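Local coordinates for aminopentol aminotransferase (Sphingopyxis macrogoltabida, PDB 6HBV), which deaminates the fumonisin derivative aminopentol (HFB1) to 2-keto-HFB1 in a pyridoxal-phosphate-dependent transamination that prefers pyruvate as amino acceptor, at residues A194-H199 against V229-A234. Sequence-based numbering, arbitrary orientation.
Sequences ATPFRH and VDDVRA. With PLP (pyridoxal-5'-phosphate), chain C; PMP (4'-deoxy-4'-aminopyridoxal-5'-phosphate), chain D.
A194 and V229 form a parallel bridge between neighbouring strands, D230 N donating to A194 O at 2.9 Å, before the two segments diverge beside the cofactor. How strand ends build a cofactor site is well illustrated here, where PLP and PMP overlap. D230, its CG anti to the backbone N (chi1 179°), sets OD2 2.6 Å from the pyridine N1 of PLP; H146 ND1 hydrogen-bonds to the same OD2, and OD1 accepts from V232 N in an Asx turn. V232 packs against the pyridine ring. An extended start to the R233 chain (chi2 -175°) lays CD over one H199 ring face, 3.9 Å from the centroid, in a CH-pi contact; the bend at chi3 (-66°) then turns NE toward the phenolic oxygen O3 of PLP, to which it donates at 3.0 Å, as it does to O3 of PMP. A lysine in place of R233, with one amine for a whole guanidinium, would probably leave either O3 or N377, now bonded to NH1, without its mate. Water 1 joins H199 NE2, D230 O and A234 N. Farther from the cofactor, A234 CB touches P196 CG and F197 CE1, each at 3.7 Å. The site thus lies at the C-terminal ends of strands 189-194 and 226-230, adjacent in the seven-stranded sheet, with strand 253-256 flanking 226-230 on its other side.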
ATOM      1  N   ALA A 194      17.629 -10.890   3.951  1.00 16.52           N
ATOM      2  CA  ALA A 194      17.405 -12.320   4.084  1.00 15.79           C
ATOM      3  C   ALA A 194      16.000 -12.556   4.622  1.00 16.02           C
ATOM      4  O   ALA A 194      15.617 -11.942   5.623  1.00 16.70           O
ATOM      5  CB  ALA A 194      18.413 -12.956   4.998  1.00 15.89           C
ATOM      6  N   THR A 195      15.262 -13.447   3.950  1.00 15.88           N
ATOM      7  CA  THR A 195      14.090 -14.088   4.550  1.00 14.80           C
ATOM      8  C   THR A 195      14.595 -15.018   5.640  1.00 15.33           C
ATOM      9  O   THR A 195      15.705 -15.579   5.551  1.00 15.87           O
ATOM     10  CB  THR A 195      13.186 -14.727   3.493  1.00 14.44           C
ATOM     11  OG1 THR A 195      13.859 -15.836   2.902  1.00 14.49           O
ATOM     12  CG2 THR A 195      12.771 -13.706   2.464  1.00 14.69           C
ATOM     13  N   PRO A 196      13.818 -15.222   6.714  1.00 16.12           N
ATOM     14  CA  PRO A 196      14.297 -16.050   7.826  1.00 15.22           C
ATOM     15  C   PRO A 196      14.383 -17.558   7.543  1.00 15.43           C
ATOM     16  O   PRO A 196      15.122 -18.236   8.263  1.00 16.71           O
ATOM     17  CB  PRO A 196      13.317 -15.730   8.947  1.00 15.89           C
ATOM     18  CG  PRO A 196      12.044 -15.322   8.243  1.00 15.91           C
ATOM     19  CD  PRO A 196      12.454 -14.678   6.936  1.00 15.02           C
ATOM     20  N   PHE A 197      13.650 -18.061   6.528  1.00 15.99           N
ATOM     21  CA  PHE A 197      13.902 -19.366   5.910  1.00 15.71           C
ATOM     22  C   PHE A 197      13.642 -19.218   4.420  1.00 16.97           C
ATOM     23  O   PHE A 197      13.170 -18.162   3.966  1.00 16.69           O
ATOM     24  CB  PHE A 197      13.110 -20.503   6.570  1.00 17.56           C
ATOM     25  CG  PHE A 197      11.597 -20.433   6.585  1.00 15.07           C
ATOM     26  CD1 PHE A 197      10.927 -19.730   7.576  1.00 14.68           C
ATOM     27  CD2 PHE A 197      10.843 -21.080   5.614  1.00 15.50           C
ATOM     28  CE1 PHE A 197       9.535 -19.671   7.598  1.00 15.23           C
ATOM     29  CE2 PHE A 197       9.457 -21.022   5.632  1.00 15.97           C
ATOM     30  CZ  PHE A 197       8.803 -20.315   6.625  1.00 15.80           C
ATOM     31  N   ARG A 198      13.954 -20.273   3.666  1.00 15.55           N
ATOM     32  CA  ARG A 198      13.712 -20.298   2.230  1.00 15.30           C
ATOM     33  C   ARG A 198      12.241 -20.657   2.016  1.00 15.13           C
ATOM     34  O   ARG A 198      11.782 -21.782   2.327  1.00 15.59           O
ATOM     35  CB  ARG A 198      14.647 -21.277   1.513  1.00 16.15           C
ATOM     36  CG  ARG A 198      14.477 -21.290  -0.001  1.00 16.02           C
ATOM     37  CD  ARG A 198      15.002 -20.041  -0.647  1.00 15.98           C
ATOM     38  NE  ARG A 198      14.958 -20.111  -2.096  1.00 15.45           N
ATOM     39  CZ  ARG A 198      15.461 -19.187  -2.888  1.00 16.70           C
ATOM     40  NH1 ARG A 198      15.863 -18.039  -2.370  1.00 14.95           N
ATOM     41  NH2 ARG A 198      15.551 -19.431  -4.177  1.00 17.81           N
ATOM     42  N   HIS A 199      11.505 -19.680   1.492  1.00 14.78           N
ATOM     43  CA  HIS A 199      10.059 -19.784   1.300  1.00 15.87           C
ATOM     44  C   HIS A 199       9.659 -19.212  -0.068  1.00 15.63           C
ATOM     45  O   HIS A 199       9.211 -18.046  -0.183  1.00 14.94           O
ATOM     46  CB  HIS A 199       9.274 -19.272   2.524  1.00 14.71           C
ATOM     47  CG  HIS A 199       9.534 -17.879   3.037  1.00 14.97           C
ATOM     48  ND1 HIS A 199       9.627 -16.764   2.220  1.00 15.56           N
ATOM     49  CD2 HIS A 199       9.705 -17.429   4.294  1.00 15.76           C
ATOM     50  CE1 HIS A 199       9.849 -15.700   2.980  1.00 14.76           C
ATOM     51  NE2 HIS A 199       9.902 -16.068   4.253  1.00 13.30           N
ATOM     52  N   VAL A 229      16.213  -8.486   8.041  1.00 14.48           N
ATOM     53  CA  VAL A 229      15.424  -9.694   7.977  1.00 14.02           C
ATOM     54  C   VAL A 229      14.037  -9.322   7.449  1.00 14.33           C
ATOM     55  O   VAL A 229      13.336  -8.476   8.019  1.00 16.00           O
ATOM     56  CB  VAL A 229      15.353 -10.433   9.316  1.00 15.05           C
ATOM     57  CG1 VAL A 229      14.271 -11.498   9.325  1.00 16.58           C
ATOM     58  CG2 VAL A 229      16.687 -11.064   9.664  1.00 16.56           C
ATOM     59  N   ASP A 230      13.646  -9.962   6.353  1.00 13.21           N
ATOM     60  CA  ASP A 230      12.329  -9.742   5.766  1.00 14.27           C
ATOM     61  C   ASP A 230      11.382 -10.784   6.362  1.00 14.06           C
ATOM     62  O   ASP A 230      11.328 -11.911   5.883  1.00 15.93           O
ATOM     63  CB  ASP A 230      12.377  -9.809   4.257  1.00 14.62           C
ATOM     64  CG  ASP A 230      11.027  -9.612   3.606  1.00 14.75           C
ATOM     65  OD1 ASP A 230      10.026  -9.480   4.365  1.00 14.53           O
ATOM     66  OD2 ASP A 230      11.005  -9.601   2.371  1.00 15.03           O
ATOM     67  N   ASP A 231      10.660 -10.368   7.402  1.00 13.88           N
ATOM     68  CA  ASP A 231       9.755 -11.197   8.163  1.00 13.64           C
ATOM     69  C   ASP A 231       8.297 -10.973   7.722  1.00 14.75           C
ATOM     70  O   ASP A 231       7.379 -11.294   8.491  1.00 14.61           O
ATOM     71  CB  ASP A 231       9.914 -10.964   9.667  1.00 14.55           C
ATOM     72  CG  ASP A 231      10.334 -12.209  10.429  1.00 15.14           C
ATOM     73  OD1 ASP A 231       9.915 -13.340  10.032  1.00 15.07           O
ATOM     74  OD2 ASP A 231      11.083 -12.044  11.432  1.00 15.67           O
ATOM     75  N   VAL A 232       8.076 -10.449   6.511  1.00 13.72           N
ATOM     76  CA  VAL A 232       6.719 -10.162   6.071  1.00 13.72           C
ATOM     77  C   VAL A 232       5.887 -11.442   6.014  1.00 14.37           C
ATOM     78  O   VAL A 232       4.682 -11.434   6.375  1.00 13.96           O
ATOM     79  CB  VAL A 232       6.701  -9.375   4.745  1.00 14.60           C
ATOM     80  CG1 VAL A 232       5.317  -9.305   4.160  1.00 14.38           C
ATOM     81  CG2 VAL A 232       7.236  -7.969   4.911  1.00 15.87           C
ATOM     82  N   ARG A 233       6.490 -12.551   5.570  1.00 13.32           N
ATOM     83  CA  ARG A 233       5.772 -13.774   5.398  1.00 14.66           C
ATOM     84  C   ARG A 233       5.736 -14.646   6.661  1.00 14.22           C
ATOM     85  O   ARG A 233       4.669 -15.204   7.013  1.00 13.15           O
ATOM     86  CB  ARG A 233       6.331 -14.590   4.236  1.00 15.18           C
ATOM     87  CG  ARG A 233       5.298 -15.545   3.658  1.00 15.94           C
ATOM     88  CD  ARG A 233       5.881 -16.451   2.579  1.00 17.38           C
ATOM     89  NE  ARG A 233       6.283 -15.688   1.408  1.00 19.90           N
ATOM     90  CZ  ARG A 233       6.504 -16.180   0.207  1.00 21.65           C
ATOM     91  NH1 ARG A 233       6.173 -17.440  -0.061  1.00 22.12           N
ATOM     92  NH2 ARG A 233       7.060 -15.398  -0.717  1.00 20.20           N
ATOM     93  N   ALA A 234       6.887 -14.764   7.326  1.00 13.23           N
ATOM     94  CA  ALA A 234       7.057 -15.719   8.464  1.00 13.51           C
ATOM     95  C   ALA A 234       6.760 -15.078   9.820  1.00 13.40           C
ATOM     96  O   ALA A 234       6.555 -15.799  10.792  1.00 14.24           O
ATOM     97  CB  ALA A 234       8.463 -16.235   8.458  1.00 13.69           C
TER
HETATM   98  N1  PLP C 501       8.564  -9.905   1.397  0.50 16.01           N
HETATM   99  C2  PLP C 501       8.157 -11.133   1.742  0.50 15.93           C
HETATM  100  C2A PLP C 501       9.166 -12.126   2.267  0.50 15.54           C
HETATM  101  C3  PLP C 501       6.742 -11.519   1.614  0.50 16.00           C
HETATM  102  O3  PLP C 501       6.285 -12.745   1.949  0.50 17.90           O
HETATM  103  C4  PLP C 501       5.784 -10.528   1.101  0.50 15.84           C
HETATM  104  C4A PLP C 501       4.348 -10.893   0.964  0.50 16.23           C
HETATM  105  C5  PLP C 501       6.355  -9.208   0.757  0.50 15.30           C
HETATM  106  C6  PLP C 501       7.721  -8.963   0.922  0.50 16.17           C
HETATM  107  C5A PLP C 501       5.519  -8.075   0.216  0.50 15.92           C
HETATM  108  O4P PLP C 501       4.387  -7.758   1.041  0.50 14.25           O
HETATM  109  P   PLP C 501       3.186  -7.098   0.183  0.50 14.19           P
HETATM  110  O1P PLP C 501       2.613  -8.181  -0.644  0.50 12.65           O
HETATM  111  O2P PLP C 501       3.827  -5.972  -0.635  0.50 13.05           O
HETATM  112  O3P PLP C 501       2.149  -6.612   1.162  0.50 13.06           O
HETATM  113  N1  PMP D 502       8.384  -9.955   1.624  0.50 14.04           N
HETATM  114  C2  PMP D 502       7.938 -11.221   1.693  0.50 13.80           C
HETATM  115  C2A PMP D 502       8.777 -12.268   2.393  0.50 13.83           C
HETATM  116  C3  PMP D 502       6.650 -11.592   1.096  0.50 13.62           C
HETATM  117  O3  PMP D 502       6.174 -12.847   1.147  0.50 13.96           O
HETATM  118  C4  PMP D 502       5.864 -10.539   0.424  0.50 14.04           C
HETATM  119  C4A PMP D 502       4.533 -10.845  -0.211  0.50 14.14           C
HETATM  120  N4A PMP D 502       4.427 -12.217  -0.669  0.50 14.54           N
HETATM  121  C5  PMP D 502       6.445  -9.182   0.405  0.50 13.91           C
HETATM  122  C6  PMP D 502       7.689  -8.955   1.011  0.50 14.37           C
HETATM  123  C5A PMP D 502       5.699  -8.039  -0.271  0.50 13.85           C
HETATM  124  O4P PMP D 502       4.511  -7.717   0.475  0.50 14.60           O
HETATM  125  P   PMP D 502       3.252  -7.076  -0.282  0.50 14.18           P
HETATM  126  O1P PMP D 502       2.255  -6.958   0.848  0.50 13.44           O
HETATM  127  O2P PMP D 502       3.685  -5.767  -0.948  0.50 12.80           O
HETATM  128  O3P PMP D 502       2.826  -8.064  -1.285  0.50 13.95           O
HETATM  129  O   HOH W   1       9.270 -13.807   5.773  1.00 12.14           O